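Local coordinates for protein lectin (Cicer arietinum, PDB 3V6N) that agglutinates red blood cells as a seed albumin with a four-bladed hemopexin-type beta-propeller fold, carrying calcium and sodium ions in its central channel, at residues A9-R14 and S67-Y72; A122-T127 and D174-S179; K181-Y186 and I196-G201. All blocks are in the same frame, centred on the assembly; numbering follows the deposited sequence.

Contact 1 (A9-R14 and S67-Y72); sequences AFRSSR and SFDTEY. With NA (sodium ion), chain G.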
loop_
_atom_site.group_PDB
_atom_site.type_symbol
_atom_site.label_atom_id
_atom_site.label_comp_id
_atom_site.label_asym_id
_atom_site.label_seq_id
_atom_site.Cartn_x
_atom_site.Cartn_y
_atom_site.Cartn_z
ATOM N N ALA A 9 18.263 -4.490 2.834
ATOM C CA ALA A 9 19.506 -3.983 2.285
ATOM C C ALA A 9 19.631 -4.362 0.825
ATOM O O ALA A 9 19.059 -5.373 0.380
ATOM C CB ALA A 9 20.695 -4.512 3.074
ATOM N N PHE A 10 20.358 -3.536 0.077
ATOM C CA PHE A 10 20.776 -3.891 -1.276
ATOM C C PHE A 10 22.138 -3.280 -1.600
ATOM O O PHE A 10 22.498 -2.209 -1.098
ATOM C CB PHE A 10 19.692 -3.586 -2.334
ATOM C CG PHE A 10 19.463 -2.109 -2.616
ATOM C CD1 PHE A 10 18.453 -1.404 -1.954
ATOM C CD2 PHE A 10 20.209 -1.442 -3.594
ATOM C CE1 PHE A 10 18.213 -0.064 -2.242
ATOM C CE2 PHE A 10 19.985 -0.089 -3.863
ATOM C CZ PHE A 10 18.979 0.599 -3.192
ATOM N N ARG A 11 22.899 -3.996 -2.411
ATOM C CA ARG A 11 24.186 -3.543 -2.899
ATOM C C ARG A 11 23.965 -2.416 -3.901
ATOM O O ARG A 11 23.110 -2.543 -4.774
ATOM C CB ARG A 11 24.858 -4.717 -3.622
ATOM C CG ARG A 11 26.232 -4.401 -4.178
ATOM C CD ARG A 11 26.837 -5.577 -4.917
ATOM N NE ARG A 11 25.966 -6.066 -5.986
ATOM C CZ ARG A 11 26.107 -7.251 -6.558
ATOM N NH1 ARG A 11 27.082 -8.069 -6.146
ATOM N NH2 ARG A 11 25.267 -7.632 -7.514
ATOM N N SER A 12 24.715 -1.323 -3.773
ATOM C CA SER A 12 24.739 -0.268 -4.799
ATOM C C SER A 12 25.553 -0.652 -6.037
ATOM O O SER A 12 26.441 -1.512 -5.973
ATOM C CB SER A 12 25.340 1.010 -4.235
ATOM O OG SER A 12 25.223 2.077 -5.173
ATOM N N SER A 13 25.261 0.006 -7.159
ATOM C CA SER A 13 26.125 -0.091 -8.354
ATOM C C SER A 13 27.466 0.636 -8.159
ATOM O O SER A 13 28.425 0.371 -8.886
ATOM C CB SER A 13 25.431 0.475 -9.589
ATOM O OG SER A 13 25.190 1.869 -9.402
ATOM N N ARG A 14 27.532 1.566 -7.208
ATOM C CA ARG A 14 28.824 2.142 -6.804
ATOM C C ARG A 14 29.652 1.122 -5.978
ATOM O O ARG A 14 29.124 0.501 -5.043
ATOM C CB ARG A 14 28.617 3.428 -5.997
ATOM C CG ARG A 14 27.789 4.491 -6.719
ATOM C CD ARG A 14 28.628 5.083 -7.834
ATOM N NE ARG A 14 27.910 6.075 -8.630
ATOM C CZ ARG A 14 27.992 7.386 -8.446
ATOM N NH1 ARG A 14 28.751 7.889 -7.473
ATOM N NH2 ARG A 14 27.309 8.192 -9.246
ATOM N N SER A 67 14.688 -6.078 0.123
ATOM C CA SER A 67 15.047 -5.583 -1.223
ATOM C C SER A 67 16.237 -6.260 -1.840
ATOM O O SER A 67 16.988 -6.989 -1.155
ATOM C CB SER A 67 15.232 -4.073 -1.259
ATOM O OG SER A 67 16.142 -3.653 -0.299
ATOM N N PHE A 68 16.381 -6.054 -3.145
ATOM C CA PHE A 68 17.536 -6.560 -3.886
ATOM C C PHE A 68 17.845 -5.724 -5.108
ATOM O O PHE A 68 16.949 -5.273 -5.800
ATOM C CB PHE A 68 17.401 -8.052 -4.280
ATOM C CG PHE A 68 16.154 -8.409 -5.077
ATOM C CD1 PHE A 68 16.176 -8.429 -6.464
ATOM C CD2 PHE A 68 14.984 -8.845 -4.431
ATOM C CE1 PHE A 68 15.047 -8.802 -7.194
ATOM C CE2 PHE A 68 13.856 -9.227 -5.151
ATOM C CZ PHE A 68 13.885 -9.205 -6.536
ATOM N N ASP A 69 19.136 -5.546 -5.343
ATOM C CA ASP A 69 19.690 -5.001 -6.574
ATOM C C ASP A 69 19.314 -5.889 -7.745
ATOM O O ASP A 69 19.240 -7.126 -7.613
ATOM C CB ASP A 69 21.221 -4.958 -6.453
ATOM C CG ASP A 69 21.878 -4.174 -7.578
ATOM O OD1 ASP A 69 21.412 -3.041 -7.891
ATOM O OD2 ASP A 69 22.869 -4.688 -8.148
ATOM N N THR A 70 19.033 -5.277 -8.887
ATOM C CA THR A 70 18.816 -6.071 -10.086
ATOM C C THR A 70 20.004 -5.852 -11.028
ATOM O O THR A 70 20.955 -6.614 -10.992
ATOM C CB THR A 70 17.452 -5.798 -10.781
ATOM O OG1 THR A 70 17.317 -4.397 -11.086
ATOM C CG2 THR A 70 16.302 -6.247 -9.899
ATOM N N GLU A 71 19.927 -4.808 -11.848
ATOM C CA GLU A 71 20.991 -4.411 -12.752
ATOM C C GLU A 71 20.902 -2.901 -12.917
ATOM O O GLU A 71 19.855 -2.292 -12.672
ATOM C CB GLU A 71 20.858 -5.101 -14.123
ATOM C CG GLU A 71 21.246 -6.584 -14.146
ATOM C CD GLU A 71 22.715 -6.830 -14.458
ATOM O OE1 GLU A 71 23.457 -5.852 -14.701
ATOM O OE2 GLU A 71 23.134 -8.011 -14.495
ATOM N N TYR A 72 22.013 -2.315 -13.346
ATOM C CA TYR A 72 22.144 -0.878 -13.479
ATOM C C TYR A 72 21.851 -0.227 -12.144
ATOM O O TYR A 72 22.435 -0.605 -11.120
ATOM C CB TYR A 72 21.261 -0.351 -14.612
ATOM C CG TYR A 72 21.664 -0.981 -15.915
ATOM C CD1 TYR A 72 20.902 -2.005 -16.485
ATOM C CD2 TYR A 72 22.851 -0.601 -16.547
ATOM C CE1 TYR A 72 21.294 -2.606 -17.672
ATOM C CE2 TYR A 72 23.250 -1.192 -17.734
ATOM C CZ TYR A 72 22.471 -2.193 -18.296
ATOM O OH TYR A 72 22.879 -2.776 -19.480
HETATM NA NA NA G . 18.618 -7.536 0.240
HETATM O O HOH W 1 25.153 -3.543 -7.540
#

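Contact 2 (A122-T127 and D174-S179); sequences AAFRST and DSAFAS. With NA (sodium ion), chain G; CA (calcium ion), chain D.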
loop_
_atom_site.group_PDB
_atom_site.type_symbol
_atom_site.label_atom_id
_atom_site.label_comp_id
_atom_site.label_asym_id
_atom_site.label_seq_id
_atom_site.Cartn_x
_atom_site.Cartn_y
_atom_site.Cartn_z
ATOM N N ALA A 122 13.938 -11.386 3.400
ATOM C CA ALA A 122 15.293 -11.031 2.990
ATOM C C ALA A 122 15.542 -11.532 1.573
ATOM O O ALA A 122 14.886 -12.474 1.114
ATOM C CB ALA A 122 16.334 -11.623 3.953
ATOM N N ALA A 123 16.483 -10.893 0.876
ATOM C CA ALA A 123 16.793 -11.266 -0.493
ATOM C C ALA A 123 18.186 -10.811 -0.845
ATOM O O ALA A 123 18.655 -9.786 -0.336
ATOM C CB ALA A 123 15.786 -10.649 -1.447
ATOM N N PHE A 124 18.863 -11.569 -1.700
ATOM C CA PHE A 124 20.102 -11.063 -2.274
ATOM C C PHE A 124 20.344 -11.522 -3.711
ATOM O O PHE A 124 19.922 -12.608 -4.111
ATOM C CB PHE A 124 21.335 -11.280 -1.364
ATOM C CG PHE A 124 21.810 -12.706 -1.270
ATOM C CD1 PHE A 124 21.410 -13.519 -0.213
ATOM C CD2 PHE A 124 22.711 -13.215 -2.198
ATOM C CE1 PHE A 124 21.866 -14.822 -0.101
ATOM C CE2 PHE A 124 23.172 -14.530 -2.094
ATOM C CZ PHE A 124 22.753 -15.329 -1.040
ATOM N N ARG A 125 21.016 -10.657 -4.459
ATOM C CA ARG A 125 21.301 -10.858 -5.874
ATOM C C ARG A 125 22.425 -11.873 -6.071
ATOM O O ARG A 125 23.515 -11.701 -5.524
ATOM C CB ARG A 125 21.656 -9.498 -6.516
ATOM C CG ARG A 125 22.038 -9.522 -7.979
ATOM C CD ARG A 125 20.846 -9.741 -8.894
ATOM N NE ARG A 125 21.182 -9.296 -10.244
ATOM C CZ ARG A 125 21.694 -10.068 -11.198
ATOM N NH1 ARG A 125 21.949 -11.362 -10.972
ATOM N NH2 ARG A 125 21.967 -9.539 -12.383
ATOM N N SER A 126 22.153 -12.932 -6.834
ATOM C CA SER A 126 23.184 -13.920 -7.196
ATOM C C SER A 126 24.242 -13.355 -8.148
ATOM O O SER A 126 24.010 -12.340 -8.811
ATOM C CB SER A 126 22.531 -15.155 -7.849
ATOM O OG SER A 126 23.497 -16.135 -8.204
ATOM N N THR A 127 25.410 -14.002 -8.214
ATOM C CA THR A 127 26.371 -13.728 -9.300
ATOM C C THR A 127 25.929 -14.366 -10.624
ATOM O O THR A 127 26.360 -13.936 -11.695
ATOM C CB THR A 127 27.795 -14.235 -8.976
ATOM O OG1 THR A 127 27.725 -15.592 -8.508
ATOM C CG2 THR A 127 28.451 -13.360 -7.908
ATOM N N ASP A 174 16.748 -11.691 8.632
ATOM C CA ASP A 174 15.995 -10.438 8.722
ATOM C C ASP A 174 16.264 -9.595 7.475
ATOM O O ASP A 174 15.400 -8.851 7.025
ATOM C CB ASP A 174 16.402 -9.637 9.981
ATOM C CG ASP A 174 15.786 -10.181 11.272
ATOM O OD1 ASP A 174 14.953 -11.112 11.179
ATOM O OD2 ASP A 174 16.124 -9.674 12.394
ATOM N N SER A 175 17.467 -9.753 6.923
ATOM C CA SER A 175 18.006 -8.880 5.900
ATOM C C SER A 175 19.262 -9.482 5.277
ATOM O O SER A 175 19.927 -10.298 5.910
ATOM C CB SER A 175 18.346 -7.534 6.540
ATOM O OG SER A 175 18.893 -6.675 5.590
ATOM N N ALA A 176 19.582 -9.075 4.048
ATOM C CA ALA A 176 20.762 -9.553 3.319
ATOM C C ALA A 176 21.168 -8.621 2.163
ATOM O O ALA A 176 20.321 -7.900 1.600
ATOM C CB ALA A 176 20.518 -10.957 2.774
ATOM N N PHE A 177 22.456 -8.627 1.827
ATOM C CA PHE A 177 22.925 -8.066 0.567
ATOM C C PHE A 177 24.141 -8.809 0.029
ATOM O O PHE A 177 24.893 -9.447 0.784
ATOM C CB PHE A 177 23.112 -6.517 0.592
ATOM C CG PHE A 177 24.340 -6.019 1.341
ATOM C CD1 PHE A 177 24.263 -5.674 2.690
ATOM C CD2 PHE A 177 25.552 -5.804 0.668
ATOM C CE1 PHE A 177 25.373 -5.178 3.372
ATOM C CE2 PHE A 177 26.663 -5.302 1.339
ATOM C CZ PHE A 177 26.579 -4.981 2.691
ATOM N N ALA A 178 24.294 -8.767 -1.288
ATOM C CA ALA A 178 25.407 -9.423 -1.938
ATOM C C ALA A 178 26.602 -8.463 -1.949
ATOM O O ALA A 178 26.440 -7.266 -2.097
ATOM C CB ALA A 178 25.021 -9.839 -3.354
ATOM N N SER A 179 27.795 -8.991 -1.754
ATOM C CA SER A 179 28.995 -8.170 -1.749
ATOM C C SER A 179 29.413 -7.864 -3.173
ATOM O O SER A 179 29.002 -8.559 -4.118
ATOM C CB SER A 179 30.127 -8.928 -1.067
ATOM O OG SER A 179 31.287 -8.128 -0.918
HETATM NA NA NA G . 18.618 -7.536 0.240
HETATM CA CA CA D . 13.331 -8.010 6.495
HETATM O O HOH W 2 12.696 -9.387 8.311
HETATM O O HOH W 3 10.864 -8.435 6.125
#

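Contact 3 (K181-Y186 and I196-G201); sequences KTNEAY and INFTPG. With SO4 (sulfate ion), chain H.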
loop_
_atom_site.group_PDB
_atom_site.type_symbol
_atom_site.label_atom_id
_atom_site.label_comp_id
_atom_site.label_asym_id
_atom_site.label_seq_id
_atom_site.Cartn_x
_atom_site.Cartn_y
_atom_site.Cartn_z
ATOM N N LYS A 181 32.515 -8.211 -3.737
ATOM C CA LYS A 181 33.468 -9.321 -3.882
ATOM C C LYS A 181 32.691 -10.559 -4.325
ATOM O O LYS A 181 31.752 -10.984 -3.641
ATOM C CB LYS A 181 34.226 -9.589 -2.576
ATOM C CG LYS A 181 34.993 -8.386 -2.029
ATOM C CD LYS A 181 35.994 -7.814 -3.045
ATOM C CE LYS A 181 36.675 -6.531 -2.561
ATOM N NZ LYS A 181 37.561 -6.728 -1.367
ATOM N N THR A 182 33.065 -11.102 -5.487
ATOM C CA THR A 182 32.335 -12.217 -6.124
ATOM C C THR A 182 32.019 -13.368 -5.170
ATOM O O THR A 182 32.876 -13.829 -4.437
ATOM C CB THR A 182 33.102 -12.781 -7.345
ATOM O OG1 THR A 182 33.250 -11.752 -8.322
ATOM C CG2 THR A 182 32.352 -13.946 -7.982
ATOM N N ASN A 183 30.767 -13.807 -5.205
ATOM C CA ASN A 183 30.296 -14.990 -4.481
ATOM C C ASN A 183 30.332 -14.836 -2.959
ATOM O O ASN A 183 30.409 -15.826 -2.234
ATOM C CB ASN A 183 31.044 -16.259 -4.942
ATOM C CG ASN A 183 30.634 -16.719 -6.340
ATOM O OD1 ASN A 183 29.526 -16.443 -6.816
ATOM N ND2 ASN A 183 31.528 -17.442 -7.001
ATOM N N GLU A 184 30.287 -13.595 -2.480
ATOM C CA GLU A 184 30.077 -13.327 -1.058
ATOM C C GLU A 184 28.802 -12.532 -0.848
ATOM O O GLU A 184 28.371 -11.766 -1.719
ATOM C CB GLU A 184 31.258 -12.589 -0.421
ATOM C CG GLU A 184 32.490 -13.455 -0.238
ATOM C CD GLU A 184 33.598 -12.783 0.548
ATOM O OE1 GLU A 184 33.383 -11.725 1.205
ATOM O OE2 GLU A 184 34.708 -13.349 0.518
ATOM N N ALA A 185 28.212 -12.738 0.322
ATOM C CA ALA A 185 26.975 -12.106 0.706
ATOM C C ALA A 185 26.973 -11.961 2.222
ATOM O O ALA A 185 27.654 -12.720 2.934
ATOM C CB ALA A 185 25.794 -12.940 0.235
ATOM N N TYR A 186 26.220 -10.981 2.705
ATOM C CA TYR A 186 26.044 -10.762 4.125
ATOM C C TYR A 186 24.614 -11.112 4.518
ATOM O O TYR A 186 23.661 -10.747 3.823
ATOM C CB TYR A 186 26.335 -9.308 4.495
ATOM C CG TYR A 186 27.761 -8.857 4.221
ATOM C CD1 TYR A 186 28.738 -8.892 5.225
ATOM C CD2 TYR A 186 28.134 -8.397 2.961
ATOM C CE1 TYR A 186 30.045 -8.477 4.972
ATOM C CE2 TYR A 186 29.431 -7.989 2.707
ATOM C CZ TYR A 186 30.378 -8.022 3.714
ATOM O OH TYR A 186 31.657 -7.601 3.439
ATOM N N ILE A 196 28.962 -15.031 4.210
ATOM C CA ILE A 196 29.026 -16.352 3.578
ATOM C C ILE A 196 29.686 -16.312 2.191
ATOM O O ILE A 196 29.695 -15.268 1.532
ATOM C CB ILE A 196 27.630 -17.015 3.489
ATOM C CG1 ILE A 196 26.740 -16.299 2.470
ATOM C CG2 ILE A 196 26.956 -17.030 4.857
ATOM C CD1 ILE A 196 25.482 -17.048 2.098
ATOM N N ASN A 197 30.263 -17.437 1.774
ATOM C CA ASN A 197 30.731 -17.635 0.394
ATOM C C ASN A 197 29.819 -18.680 -0.224
ATOM O O ASN A 197 29.579 -19.736 0.378
ATOM C CB ASN A 197 32.197 -18.086 0.340
ATOM C CG ASN A 197 32.756 -18.136 -1.089
ATOM O OD1 ASN A 197 32.609 -19.135 -1.806
ATOM N ND2 ASN A 197 33.416 -17.062 -1.501
ATOM N N PHE A 198 29.273 -18.376 -1.399
ATOM C CA PHE A 198 28.297 -19.269 -2.035
ATOM C C PHE A 198 28.711 -19.566 -3.480
ATOM O O PHE A 198 29.408 -18.767 -4.109
ATOM C CB PHE A 198 26.853 -18.699 -1.949
ATOM C CG PHE A 198 26.639 -17.431 -2.751
ATOM C CD1 PHE A 198 26.990 -16.191 -2.233
ATOM C CD2 PHE A 198 26.094 -17.484 -4.034
ATOM C CE1 PHE A 198 26.811 -15.029 -2.977
ATOM C CE2 PHE A 198 25.907 -16.332 -4.784
ATOM C CZ PHE A 198 26.268 -15.098 -4.257
ATOM N N THR A 199 28.309 -20.742 -3.963
ATOM C CA THR A 199 28.430 -21.117 -5.373
ATOM C C THR A 199 27.049 -21.534 -5.873
ATOM O O THR A 199 26.496 -22.537 -5.412
ATOM C CB THR A 199 29.427 -22.274 -5.572
ATOM O OG1 THR A 199 30.716 -21.869 -5.100
ATOM C CG2 THR A 199 29.525 -22.673 -7.059
ATOM N N PRO A 200 26.473 -20.744 -6.796
ATOM C CA PRO A 200 25.135 -20.987 -7.342
ATOM C C PRO A 200 24.974 -22.413 -7.854
ATOM O O PRO A 200 25.828 -22.900 -8.603
ATOM C CB PRO A 200 25.058 -19.998 -8.510
ATOM C CG PRO A 200 25.935 -18.871 -8.085
ATOM C CD PRO A 200 27.068 -19.505 -7.331
ATOM N N GLY A 201 23.900 -23.077 -7.426
ATOM C CA GLY A 201 23.570 -24.421 -7.891
ATOM C C GLY A 201 24.366 -25.528 -7.218
ATOM O O GLY A 201 24.160 -26.707 -7.505
HETATM S S SO4 H . 21.561 -22.987 -4.277
HETATM O O1 SO4 H . 22.273 -24.262 -4.041
HETATM O O2 SO4 H . 22.071 -22.333 -5.492
HETATM O O3 SO4 H . 20.127 -23.267 -4.409
HETATM O O4 SO4 H . 21.896 -22.202 -3.081
#

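Contact 1 (A9-R14 and S67-Y72)
Two backbone carbonyl oxygens face each other at hydrogen-bonding range without a proton between them: Ala9 O and Ser67 O lie 3.0 Å apart. The sodium ion holds them there, taking Ala9 O and Ser67 O at 2.2 Å each, and its positive charge probably offsets their repulsion. Ser67 OG adds a weak bond to the same Ala9 O, 3.5 Å long. With chi1 at 54°, which swings OG back over its own main chain, this hydroxyl also reaches the edge of the Phe10 ring, 3.6 Å from CD1. The Phe10 ring itself leads away and stacks on Tyr19. Further along, Asp69 lies with CB and CG against the Arg11 carbonyl, and its OD2 comes in plane to the edge of the Arg11 guanidinium. The two planes stand 85° apart, and the ion pair NH2 to OD2 is long at 3.8 Å. A water bridges the pair, donating to Asp69 OD2 at 2.6 Å, with weak bonds to Arg11 NE and Ser12 O. Each charged group has a firmer partner elsewhere, Arg11 NH1 on Ser179 O and Asp69 OD1 on the Tyr88 hydroxyl. The strands run parallel, 2° apart at 5.4 Å, yet no backbone hydrogen bond joins them. Parallel inner strands of separate sheets, linked through carbonyls to a central ion, are the hallmark of the hemopexin-type propeller channel.

Contact 2 (A122-T127 and D174-S179)
Ala123 O and Ala176 O meet at the sodium ion, 2.3 and 2.2 Å from the metal respectively, and no hydrogen bond crosses between the two strands. The metal therefore does the polar work of this contact, and the rest of the first shell is apolar. The methyl of Ala122 presses on the backbone of the facing strand, its CB 3.7 Å from Ser175 N. The Phe124 ring rests against two alanines of the facing strand. Its CD1 lies 4.0 Å from Ala176 CB, and its CD2 lies 4.3 Å from Ala178 CB, both methyls approaching the ring obliquely. A chi1 of 72° leaves CB to bear on the Phe177-Ala178 peptide while the far end of the ring leads away to Ala185. Ala178 CB fits closely against the Arg125 carbonyl, 3.2 Å from O. The small alanine side chains are consistent with the close approach, 5.1 Å between strands parallel to within 2°.

At one end, Asp174 turns its carbonyl onto the calcium ion at 2.3 Å, with two waters and the carbonyls of Asn7, Asp65 and Asp121 among the other ligands. A classic beta bulge, in which Asp174 and Ser175 both face Phe188, accompanies this turn toward the metal. At the other end, Arg125 leaves the contact: its NE bonds to Thr70 O and its NH2 pairs with Glu71.

Strands 122-125 and 175-178 are each the innermost strand of a four-stranded antiparallel sheet, and each falls in a predicted hemopexin repeat. Strand 122-125 is backed by 131-136, strand 175-178 by 184-189; strand 66-69 touches Ala123, and strand 6-11 touches Ser175 and Phe177.

Contact 3 (K181-Y186 and I196-G201)
The Phe198 ring carries Asn183 on one face: Asn183 CA stands 3.8 Å above its plane, shifted toward the rim, in a CH-pi contact 25° off the normal to the centroid. Glu184 O lies in plane at the edge of this ring, while Ala185 CB comes in obliquely, 4.0 Å from CE1. A chi1 of 67° sets CG of Phe198 between its backbone N and carbonyl carbon, bringing the ring under Asn183. The Asn183 amide group leaves the ring for Thr127, its OD1 bonding to that hydroxyl. The Glu184 and Asn197 side chains, on one face of the strand pair, pass at a slant, Asn197 ND2 3.9 Å from Glu184 CG, amide and carboxylate planes 74° apart. The backbones pair by Ile196 N to Ala185 O at 2.9 Å, the return bond Ala185 N to Ile196 O, and Phe198 N to Asn183 O at 2.9 Å. Asn183, with positive phi, is the third residue of a type II turn from Lys181 to Glu184. Gly201 N binds a sulfate, probably from the crystallisation liquor. The contact closes the open end of the hairpin 184-189/192-197, between inner strand 175-178 and outer strand 210-212, while Phe198 meets Phe124 of strand 122-125 edge-to-face.

Overall arrangement
Contacts 1 and 2 share the sodium ion: Ala9, Ser67, Ala123 and Ala176 close round it, so four inner strands from four sheets meet on one axis. The calcium ion sits 8.2 Å from the sodium ion in the same channel. The centres of these two contacts are about 9 Å apart, and an arginine from each reaches a backbone carbonyl of the other, Arg11 NH1 to Ser179 O and Arg125 NE to Thr70 O, both at 2.8 Å. Contact 3 lies farther out, its centre about 14 Å from the chain's and about 9 Å from that of contact 2. It is joined to contact 2 by Phe177 O to Tyr186 N at 2.8 Å within one sheet, but does not touch contact 1.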